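PDB 6V04: uncharacterized conserved protein YndB, AHSA1/START domain from Micromonospora chersina, which is of unknown function but has a START/Bet v1-like fold, binds metal ions and probably takes part in dynemicin biosynthesis. Local coordinates for residues A[195-200]-A[215-220]; A[221-226]-A[243-248]; A[64-69]-A[79-84]. All coordinates share one frame; numbering follows the deposited sequence. Where two conformers were deposited one is given.

Contact 1 of 3, residues A[195-200]-A[215-220]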
loop_
_atom_site.group_PDB
_atom_site.type_symbol
_atom_site.label_atom_id
_atom_site.label_comp_id
_atom_site.label_asym_id
_atom_site.label_seq_id
_atom_site.Cartn_x
_atom_site.Cartn_y
_atom_site.Cartn_z
ATOM N N ARG A 195 14.878 -4.261 17.721
ATOM C CA ARG A 195 15.592 -3.773 16.543
ATOM C C ARG A 195 16.142 -4.891 15.665
ATOM O O ARG A 195 16.115 -4.782 14.440
ATOM C CB ARG A 195 16.734 -2.864 16.992
ATOM C CG ARG A 195 17.603 -2.334 15.889
ATOM C CD ARG A 195 18.407 -1.126 16.370
ATOM N NE ARG A 195 17.557 0.026 16.660
ATOM C CZ ARG A 195 18.018 1.248 16.906
ATOM N NH1 ARG A 195 19.323 1.481 16.897
ATOM N NH2 ARG A 195 17.185 2.241 17.158
ATOM N N ARG A 196 16.614 -5.981 16.263
ATOM C CA ARG A 196 17.278 -7.072 15.555
ATOM C C ARG A 196 16.352 -8.278 15.484
ATOM O O ARG A 196 15.888 -8.773 16.521
ATOM C CB ARG A 196 18.573 -7.437 16.284
ATOM C CG ARG A 196 19.314 -8.646 15.763
ATOM C CD ARG A 196 20.502 -8.995 16.668
ATOM N NE ARG A 196 21.418 -7.873 16.820
ATOM C CZ ARG A 196 22.505 -7.675 16.087
ATOM N NH1 ARG A 196 22.831 -8.518 15.107
ATOM N NH2 ARG A 196 23.267 -6.621 16.323
ATOM N N PHE A 197 16.085 -8.752 14.270
ATOM C CA PHE A 197 15.237 -9.909 14.043
ATOM C C PHE A 197 16.013 -11.000 13.318
ATOM O O PHE A 197 16.791 -10.718 12.399
ATOM C CB PHE A 197 14.005 -9.517 13.215
ATOM C CG PHE A 197 13.127 -8.524 13.902
ATOM C CD1 PHE A 197 13.416 -7.169 13.852
ATOM C CD2 PHE A 197 12.026 -8.942 14.625
ATOM C CE1 PHE A 197 12.617 -6.249 14.502
ATOM C CE2 PHE A 197 11.226 -8.029 15.282
ATOM C CZ PHE A 197 11.519 -6.676 15.220
ATOM N N THR A 198 15.773 -12.246 13.717
ATOM C CA THR A 198 16.394 -13.388 13.056
ATOM C C THR A 198 15.792 -13.618 11.669
ATOM O O THR A 198 14.568 -13.705 11.508
ATOM C CB THR A 198 16.219 -14.641 13.900
ATOM O OG1 THR A 198 16.851 -14.459 15.175
ATOM C CG2 THR A 198 16.838 -15.840 13.201
ATOM N N LEU A 199 16.661 -13.763 10.680
ATOM C CA LEU A 199 16.274 -14.032 9.301
ATOM C C LEU A 199 16.597 -15.492 9.011
ATOM O O LEU A 199 17.694 -15.962 9.343
ATOM C CB LEU A 199 17.022 -13.092 8.355
ATOM C CG LEU A 199 16.595 -13.079 6.888
ATOM C CD1 LEU A 199 16.940 -11.754 6.245
ATOM C CD2 LEU A 199 17.282 -14.213 6.151
ATOM N N ARG A 200 15.644 -16.208 8.419
ATOM C CA ARG A 200 15.776 -17.632 8.137
ATOM C C ARG A 200 15.357 -17.923 6.699
ATOM O O ARG A 200 14.613 -17.163 6.075
ATOM C CB ARG A 200 14.908 -18.500 9.059
ATOM C CG ARG A 200 15.142 -18.316 10.548
ATOM C CD ARG A 200 16.489 -18.859 11.013
ATOM N NE ARG A 200 16.387 -19.482 12.333
ATOM C CZ ARG A 200 17.393 -19.604 13.197
ATOM N NH1 ARG A 200 18.599 -19.136 12.901
ATOM N NH2 ARG A 200 17.188 -20.190 14.370
ATOM N N GLU A 215 11.715 -14.070 11.936
ATOM C CA GLU A 215 11.187 -14.518 13.212
ATOM C C GLU A 215 10.853 -13.310 14.068
ATOM O O GLU A 215 11.577 -12.314 14.051
ATOM C CB GLU A 215 12.209 -15.375 13.953
ATOM C CG GLU A 215 12.632 -16.632 13.264
ATOM C CD GLU A 215 13.582 -17.459 14.117
ATOM O OE1 GLU A 215 13.961 -16.997 15.219
ATOM O OE2 GLU A 215 13.949 -18.566 13.679
ATOM N N ILE A 216 9.781 -13.426 14.842
ATOM C CA ILE A 216 9.323 -12.378 15.745
ATOM C C ILE A 216 9.414 -12.906 17.174
ATOM O O ILE A 216 8.779 -13.915 17.494
ATOM C CB ILE A 216 7.884 -11.948 15.420
ATOM C CG1 ILE A 216 7.769 -11.527 13.939
ATOM C CG2 ILE A 216 7.438 -10.847 16.363
ATOM C CD1 ILE A 216 8.637 -10.328 13.556
ATOM N N PRO A 217 10.178 -12.271 18.062
ATOM C CA PRO A 217 10.248 -12.743 19.450
ATOM C C PRO A 217 8.867 -12.873 20.073
ATOM O O PRO A 217 8.048 -11.947 20.028
ATOM C CB PRO A 217 11.089 -11.668 20.144
ATOM C CG PRO A 217 11.902 -11.059 19.051
ATOM C CD PRO A 217 11.009 -11.072 17.856
ATOM N N GLY A 218 8.601 -14.049 20.638
ATOM C CA GLY A 218 7.363 -14.315 21.333
ATOM C C GLY A 218 6.271 -14.927 20.483
ATOM O O GLY A 218 5.260 -15.379 21.036
ATOM N N ALA A 219 6.445 -14.968 19.165
ATOM C CA ALA A 219 5.358 -15.268 18.243
ATOM C C ALA A 219 5.203 -16.763 17.995
ATOM O O ALA A 219 6.163 -17.531 18.085
ATOM C CB ALA A 219 5.601 -14.560 16.921
ATOM N N ARG A 220 3.976 -17.163 17.642
ATOM C CA ARG A 220 3.662 -18.567 17.404
ATOM C C ARG A 220 4.025 -19.035 16.003
ATOM O O ARG A 220 4.025 -20.247 15.759
ATOM C CB ARG A 220 2.172 -18.834 17.653
ATOM C CG ARG A 220 1.231 -18.157 16.654
ATOM C CD ARG A 220 -0.180 -18.734 16.702
ATOM N NE ARG A 220 -0.265 -20.047 16.065
ATOM C CZ ARG A 220 -0.347 -20.239 14.752
ATOM N NH1 ARG A 220 -0.345 -19.204 13.920
ATOM N NH2 ARG A 220 -0.422 -21.472 14.264
HETATM O O HOH W 1 13.787 -12.527 15.761
#

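Contact 2 of 3, residues A[221-226]-A[243-248]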
loop_
_atom_site.group_PDB
_atom_site.type_symbol
_atom_site.label_atom_id
_atom_site.label_comp_id
_atom_site.label_asym_id
_atom_site.label_seq_id
_atom_site.Cartn_x
_atom_site.Cartn_y
_atom_site.Cartn_z
ATOM N N THR A 221 4.312 -18.117 15.082
ATOM C CA THR A 221 4.712 -18.466 13.728
ATOM C C THR A 221 5.685 -17.402 13.242
ATOM O O THR A 221 5.892 -16.383 13.902
ATOM C CB THR A 221 3.511 -18.563 12.787
ATOM O OG1 THR A 221 3.945 -19.036 11.505
ATOM C CG2 THR A 221 2.858 -17.204 12.618
ATOM N N VAL A 222 6.292 -17.655 12.089
ATOM C CA VAL A 222 7.244 -16.734 11.493
ATOM C C VAL A 222 6.520 -15.906 10.443
ATOM O O VAL A 222 5.479 -16.300 9.912
ATOM C CB VAL A 222 8.466 -17.460 10.873
ATOM C CG1 VAL A 222 9.127 -18.359 11.895
ATOM C CG2 VAL A 222 8.048 -18.244 9.636
ATOM N N THR A 223 7.061 -14.728 10.157
ATOM C CA THR A 223 6.557 -13.942 9.041
ATOM C C THR A 223 7.295 -14.338 7.764
ATOM O O THR A 223 8.396 -14.887 7.808
ATOM C CB THR A 223 6.702 -12.443 9.303
ATOM O OG1 THR A 223 8.077 -12.073 9.388
ATOM C CG2 THR A 223 5.986 -12.039 10.569
ATOM N N ALA A 224 6.652 -14.100 6.616
ATOM C CA ALA A 224 7.139 -14.577 5.326
ATOM C C ALA A 224 7.265 -13.405 4.372
ATOM O O ALA A 224 6.314 -12.633 4.202
ATOM C CB ALA A 224 6.203 -15.632 4.742
ATOM N N CYS A 225 8.418 -13.292 3.727
ATOM C CA CYS A 225 8.703 -12.173 2.845
ATOM C C CYS A 225 9.016 -12.682 1.451
ATOM O O CYS A 225 9.810 -13.615 1.284
ATOM C CB CYS A 225 9.869 -11.351 3.370
ATOM S SG CYS A 225 10.223 -9.966 2.315
ATOM N N GLN A 226 8.411 -12.035 0.461
ATOM C CA GLN A 226 8.629 -12.336 -0.945
ATOM C C GLN A 226 8.948 -11.032 -1.652
ATOM O O GLN A 226 8.173 -10.075 -1.561
ATOM C CB GLN A 226 7.396 -12.997 -1.560
ATOM C CG GLN A 226 7.009 -14.313 -0.921
ATOM C CD GLN A 226 5.569 -14.333 -0.448
ATOM O OE1 GLN A 226 4.687 -13.746 -1.077
ATOM N NE2 GLN A 226 5.324 -15.000 0.676
ATOM N N GLN A 243 4.116 -10.967 4.969
ATOM C CA GLN A 243 2.871 -11.483 5.524
ATOM C C GLN A 243 3.101 -12.166 6.868
ATOM O O GLN A 243 4.218 -12.573 7.200
ATOM C CB GLN A 243 2.220 -12.490 4.573
ATOM C CG GLN A 243 1.781 -11.884 3.246
ATOM C CD GLN A 243 1.165 -12.904 2.310
ATOM O OE1 GLN A 243 1.492 -14.085 2.360
ATOM N NE2 GLN A 243 0.271 -12.447 1.445
ATOM N N GLY A 244 2.009 -12.350 7.605
ATOM C CA GLY A 244 2.016 -13.145 8.827
ATOM C C GLY A 244 1.673 -12.392 10.093
ATOM O O GLY A 244 1.475 -13.038 11.137
ATOM N N TRP A 245 1.554 -11.064 10.029
ATOM C CA TRP A 245 1.435 -10.226 11.224
ATOM C C TRP A 245 0.209 -10.583 12.045
ATOM O O TRP A 245 0.239 -10.519 13.287
ATOM C CB TRP A 245 1.381 -8.752 10.804
ATOM C CG TRP A 245 2.525 -8.454 9.911
ATOM C CD1 TRP A 245 2.489 -8.306 8.552
ATOM C CD2 TRP A 245 3.891 -8.363 10.292
ATOM N NE1 TRP A 245 3.766 -8.114 8.072
ATOM C CE2 TRP A 245 4.642 -8.134 9.128
ATOM C CE3 TRP A 245 4.562 -8.436 11.526
ATOM C CZ2 TRP A 245 6.029 -8.002 9.147
ATOM C CZ3 TRP A 245 5.932 -8.296 11.541
ATOM C CH2 TRP A 245 6.653 -8.068 10.376
ATOM N N HIS A 246 -0.872 -10.950 11.381
ATOM C CA HIS A 246 -2.126 -11.281 12.051
ATOM C C HIS A 246 -2.153 -12.682 12.656
ATOM O O HIS A 246 -3.133 -13.024 13.329
ATOM C CB HIS A 246 -3.274 -11.154 11.050
ATOM C CG HIS A 246 -3.193 -12.140 9.929
ATOM N ND1 HIS A 246 -2.111 -12.207 9.075
ATOM C CD2 HIS A 246 -4.042 -13.115 9.539
ATOM C CE1 HIS A 246 -2.304 -13.183 8.207
ATOM N NE2 HIS A 246 -3.467 -13.749 8.466
ATOM N N ARG A 247 -1.146 -13.518 12.412
ATOM C CA ARG A 247 -1.136 -14.878 12.942
ATOM C C ARG A 247 0.028 -15.105 13.901
ATOM O O ARG A 247 0.465 -16.242 14.083
ATOM C CB ARG A 247 -1.106 -15.906 11.808
ATOM C CG ARG A 247 -0.048 -15.671 10.750
ATOM C CD ARG A 247 0.001 -16.851 9.787
ATOM N NE ARG A 247 0.727 -16.543 8.561
ATOM C CZ ARG A 247 2.050 -16.576 8.428
ATOM N NH1 ARG A 247 2.603 -16.276 7.259
ATOM N NH2 ARG A 247 2.820 -16.896 9.457
ATOM N N LEU A 248 0.539 -14.039 14.510
ATOM C CA LEU A 248 1.659 -14.139 15.435
ATOM C C LEU A 248 1.265 -14.594 16.829
ATOM O O LEU A 248 2.152 -14.959 17.598
ATOM C CB LEU A 248 2.365 -12.786 15.525
ATOM C CG LEU A 248 3.034 -12.297 14.234
ATOM C CD1 LEU A 248 3.628 -10.922 14.456
ATOM C CD2 LEU A 248 4.092 -13.265 13.767
#

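Contact 3 of 3, residues A[64-69]-A[79-84]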
loop_
_atom_site.group_PDB
_atom_site.type_symbol
_atom_site.label_atom_id
_atom_site.label_comp_id
_atom_site.label_asym_id
_atom_site.label_seq_id
_atom_site.Cartn_x
_atom_site.Cartn_y
_atom_site.Cartn_z
ATOM N N PHE A 64 -0.814 7.192 0.821
ATOM C CA PHE A 64 -0.592 7.635 -0.555
ATOM C C PHE A 64 -0.297 9.126 -0.543
ATOM O O PHE A 64 -0.968 9.896 0.162
ATOM C CB PHE A 64 -1.807 7.444 -1.481
ATOM C CG PHE A 64 -2.170 6.026 -1.795
ATOM C CD1 PHE A 64 -3.046 5.338 -0.983
ATOM C CD2 PHE A 64 -1.720 5.413 -2.964
ATOM C CE1 PHE A 64 -3.423 4.053 -1.273
ATOM C CE2 PHE A 64 -2.102 4.127 -3.265
ATOM C CZ PHE A 64 -2.959 3.445 -2.430
ATOM N N ASP A 65 0.692 9.539 -1.334
ATOM C CA ASP A 65 0.855 10.944 -1.691
ATOM C C ASP A 65 -0.043 11.254 -2.886
ATOM O O ASP A 65 -0.034 10.515 -3.870
ATOM C CB ASP A 65 2.311 11.251 -2.041
ATOM C CG ASP A 65 3.233 11.247 -0.833
ATOM O OD1 ASP A 65 2.758 11.474 0.292
ATOM O OD2 ASP A 65 4.450 11.027 -1.031
ATOM N N ILE A 66 -0.794 12.357 -2.813
ATOM C CA ILE A 66 -1.849 12.667 -3.776
ATOM C C ILE A 66 -1.600 14.031 -4.414
ATOM O O ILE A 66 -1.254 15.000 -3.731
ATOM C CB ILE A 66 -3.237 12.661 -3.103
ATOM C CG1 ILE A 66 -3.507 11.307 -2.441
ATOM C CG2 ILE A 66 -4.326 13.011 -4.132
ATOM C CD1 ILE A 66 -4.751 11.284 -1.572
ATOM N N GLU A 67 -1.836 14.112 -5.720
ATOM C CA GLU A 67 -1.918 15.379 -6.441
ATOM C C GLU A 67 -3.297 15.445 -7.081
ATOM O O GLU A 67 -3.662 14.555 -7.855
ATOM C CB GLU A 67 -0.827 15.490 -7.511
ATOM C CG GLU A 67 0.584 15.547 -6.961
ATOM C CD GLU A 67 0.948 16.920 -6.429
ATOM O OE1 GLU A 67 0.116 17.846 -6.540
ATOM O OE2 GLU A 67 2.072 17.074 -5.904
ATOM N N VAL A 68 -4.063 16.480 -6.756
ATOM C CA VAL A 68 -5.466 16.566 -7.149
ATOM C C VAL A 68 -5.573 17.401 -8.415
ATOM O O VAL A 68 -5.098 18.543 -8.467
ATOM C CB VAL A 68 -6.332 17.156 -6.025
ATOM C CG1 VAL A 68 -7.779 17.340 -6.508
ATOM C CG2 VAL A 68 -6.274 16.270 -4.767
ATOM N N ASP A 69 -6.225 16.841 -9.425
ATOM C CA ASP A 69 -6.392 17.533 -10.692
ATOM C C ASP A 69 -7.711 18.271 -10.782
ATOM O O ASP A 69 -7.735 19.417 -11.246
ATOM C CB ASP A 69 -6.268 16.548 -11.848
ATOM C CG ASP A 69 -4.850 16.039 -12.011
ATOM O OD1 ASP A 69 -3.921 16.877 -11.997
ATOM O OD2 ASP A 69 -4.669 14.814 -12.110
ATOM N N PHE A 79 -7.698 12.641 -9.478
ATOM C CA PHE A 79 -6.417 12.841 -8.823
ATOM C C PHE A 79 -5.446 11.738 -9.212
ATOM O O PHE A 79 -5.816 10.718 -9.796
ATOM C CB PHE A 79 -6.583 12.924 -7.291
ATOM C CG PHE A 79 -7.318 11.756 -6.668
ATOM C CD1 PHE A 79 -8.700 11.757 -6.571
ATOM C CD2 PHE A 79 -6.626 10.686 -6.137
ATOM C CE1 PHE A 79 -9.369 10.693 -5.983
ATOM C CE2 PHE A 79 -7.298 9.621 -5.553
ATOM C CZ PHE A 79 -8.665 9.630 -5.476
ATOM N N ARG A 80 -4.180 11.989 -8.909
ATOM C CA ARG A 80 -3.092 11.050 -9.120
ATOM C C ARG A 80 -2.471 10.729 -7.769
ATOM O O ARG A 80 -2.416 11.588 -6.885
ATOM C CB ARG A 80 -2.053 11.650 -10.061
ATOM C CG ARG A 80 -2.565 11.793 -11.480
ATOM C CD ARG A 80 -1.705 12.737 -12.278
ATOM N NE ARG A 80 -1.906 14.129 -11.881
ATOM C CZ ARG A 80 -0.999 14.902 -11.289
ATOM N NH1 ARG A 80 0.216 14.445 -11.006
ATOM N NH2 ARG A 80 -1.307 16.160 -11.000
ATOM N N TRP A 81 -2.013 9.493 -7.586
ATOM C CA TRP A 81 -1.371 9.211 -6.313
ATOM C C TRP A 81 -0.274 8.166 -6.459
ATOM O O TRP A 81 -0.156 7.473 -7.473
ATOM C CB TRP A 81 -2.416 8.826 -5.262
ATOM C CG TRP A 81 -3.110 7.488 -5.333
ATOM C CD1 TRP A 81 -2.841 6.427 -6.136
ATOM C CD2 TRP A 81 -4.202 7.090 -4.499
ATOM N NE1 TRP A 81 -3.712 5.395 -5.871
ATOM C CE2 TRP A 81 -4.550 5.777 -4.857
ATOM C CE3 TRP A 81 -4.911 7.723 -3.472
ATOM C CZ2 TRP A 81 -5.583 5.077 -4.226
ATOM C CZ3 TRP A 81 -5.939 7.031 -2.849
ATOM C CH2 TRP A 81 -6.258 5.724 -3.218
ATOM N N SER A 82 0.542 8.081 -5.401
ATOM C CA SER A 82 1.727 7.236 -5.350
ATOM C C SER A 82 1.737 6.517 -4.009
ATOM O O SER A 82 1.830 7.170 -2.961
ATOM C CB SER A 82 2.997 8.075 -5.512
ATOM O OG SER A 82 4.163 7.314 -5.253
ATOM N N PHE A 83 1.656 5.185 -4.042
ATOM C CA PHE A 83 1.588 4.414 -2.800
ATOM C C PHE A 83 2.916 4.472 -2.061
ATOM O O PHE A 83 3.981 4.207 -2.626
ATOM C CB PHE A 83 1.203 2.967 -3.084
ATOM C CG PHE A 83 0.922 2.154 -1.854
ATOM C CD1 PHE A 83 0.058 2.614 -0.883
ATOM C CD2 PHE A 83 1.490 0.906 -1.707
ATOM C CE1 PHE A 83 -0.194 1.849 0.246
ATOM C CE2 PHE A 83 1.235 0.153 -0.579
ATOM C CZ PHE A 83 0.381 0.607 0.362
ATOM N N LEU A 84 2.841 4.798 -0.778
ATOM C CA LEU A 84 4.002 4.953 0.099
ATOM C C LEU A 84 4.954 6.029 -0.401
ATOM O O LEU A 84 6.115 6.090 0.028
ATOM C CB LEU A 84 4.751 3.622 0.284
ATOM C CG LEU A 84 3.902 2.442 0.735
ATOM C CD1 LEU A 84 4.758 1.173 0.707
ATOM C CD2 LEU A 84 3.317 2.676 2.103
#

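Contact 1 of 3, residues A[195-200]-A[215-220]
E215 runs alongside T198 and ends at R200. Its backbone N donates to T198 O at 2.9 Å, nearly straight at 166°. Its CB lies 3.8 Å from the same T198 O. CG sits beside the backbone N (chi1 -61°), and the chain is extended from there, which carries the carboxylate along the T198 side chain. CD rests on T198 CG2 at 3.7 Å, and OE1 approaches T198 CB. E215 OE2 forms a salt bridge with R200 NE at 2.9 Å. As a hydrogen bond this is weak, its N-H...O angle only 122°. R200 is also poorly ordered. An alanine here is likely to leave R200 NE without this carboxylate and T198 CG2 without its neighbour.

Further along, a water accepts from T198 N and donates to E215 O. That same E215 O lies at the edge of the F197 ring, in its plane, 3.4 Å from CD2. I216 CD1 approaches F197 CD2 obliquely at 3.8 Å. The ring also meets F262 of helix 252-277 edge-to-face. I216 to A219 form a type II turn.

Here the pairing of strands 196-205 and 209-214 runs out into the loop leading to strand 223-230. The weak salt bridge probably adds little rigidity. The steadier hold is likely the backbone bond, the water and the apolar packing of F197 and I216 toward the helix.

Contact 2 of 3, residues A[221-226]-A[243-248]
W245 and R247 turn flat groups toward residues 221-224. Over one face of the W245 six-membered ring sits T223 CG2, 3.9 Å from the centroid and 11° off the normal, a CH-pi contact. W245 NE1 bonds to H242 O. The R247 guanidinium has G244 CA over the centre of one face. At its edge lie V222 O, T221 CB and A224 CB. R247 NH2 donates to V222 O at 2.8 Å, with V222 O slightly tilted from the guanidinium plane. R247 has two deposited conformers, so this grip belongs to one of them.

T223 OG1 lies between the backbone N and carbonyl carbon (chi1 65°) and bonds to V214 O and H242 NE2. This rotation leaves CG2 for the tryptophan. L248 CD2 meets the same methyl, T223 CG2, at 3.9 Å and lies 3.6 Å from T221 O.

A224 and Q243 are an antiparallel hydrogen-bonded pair: A224 N to Q243 O and Q243 N to A224 O are both 2.9 Å. The chain then turns at G244, where a CB would press on T223 CA. R247 N closes the turn on G244 O at 3.0 Å.

W245 and L248 also pack on L258 of helix 252-277. The arrangement joins the hairpin of strands 223-230 and 236-243 to the long helix that follows. A long C-terminal helix packed against an antiparallel sheet is the helix-grip pattern of START/Bet v1-like proteins.

Contact 3 of 3, residues A[64-69]-A[79-84]
From F64 opposite F83 to V68 opposite F79, strands 64-69 and 79-83 run antiparallel, their axes 4.5 Å apart at closest and 161° between directions. D65 with S82 and E67 with R80 are the hydrogen-bonded pairs; R80 N to E67 O is 2.8 Å.

On the face of F64, I66 and V68, aromatic rings gather. The F64 ring stacks face-to-face on the W81 six-membered ring, centroids 3.6 Å apart and planes at 12°. F83 CD1 lies over the opposite face of F64, 3.5 Å from F64 CZ, its ring oblique. W81 has CG between backbone N and carbonyl carbon (chi1 72°), which sets its indole between F64 and F79. I66 CG1 lies at the edge of the W81 indole, 4.0 Å from W81 CE3.

The face of D65, E67, R80 and S82 is polar. From it R80 reaches D69 and grips it side-on: NE to OD2 and NH2 to OD1, each 2.9 Å. The two flat groups are nearly coplanar. E67 CB lies over one guanidinium face. R80 NH1 also pairs with E89.

The hairpin is inner in its seven-stranded sheet. Strand 53-57 pairs beside 63-72, and strand 90-98 beside 76-83; W94 meets F79 edge-to-face.

How the contacts relate
Contacts 1 and 2 are neighbours on one sheet, centres 10 Å apart. They touch through R220 N and L248 O at 2.9 Å, a probable hydrogen bond, and through I216 CG1 packed on T223 CG2 at 3.8 Å. Contact 3 belongs to the other seven-stranded sheet, beyond the centre of the chain. Its centre is 34 Å from that of contact 1 and 29 Å from that of contact 2. Contact 2 is near the metal region: the W245 side chain is about 6 Å from that of Q149, a residue of a magnesium site of this protein that is not occupied on this chain in the model. The R247 side chain is about 10 Å from a bound magnesium ion.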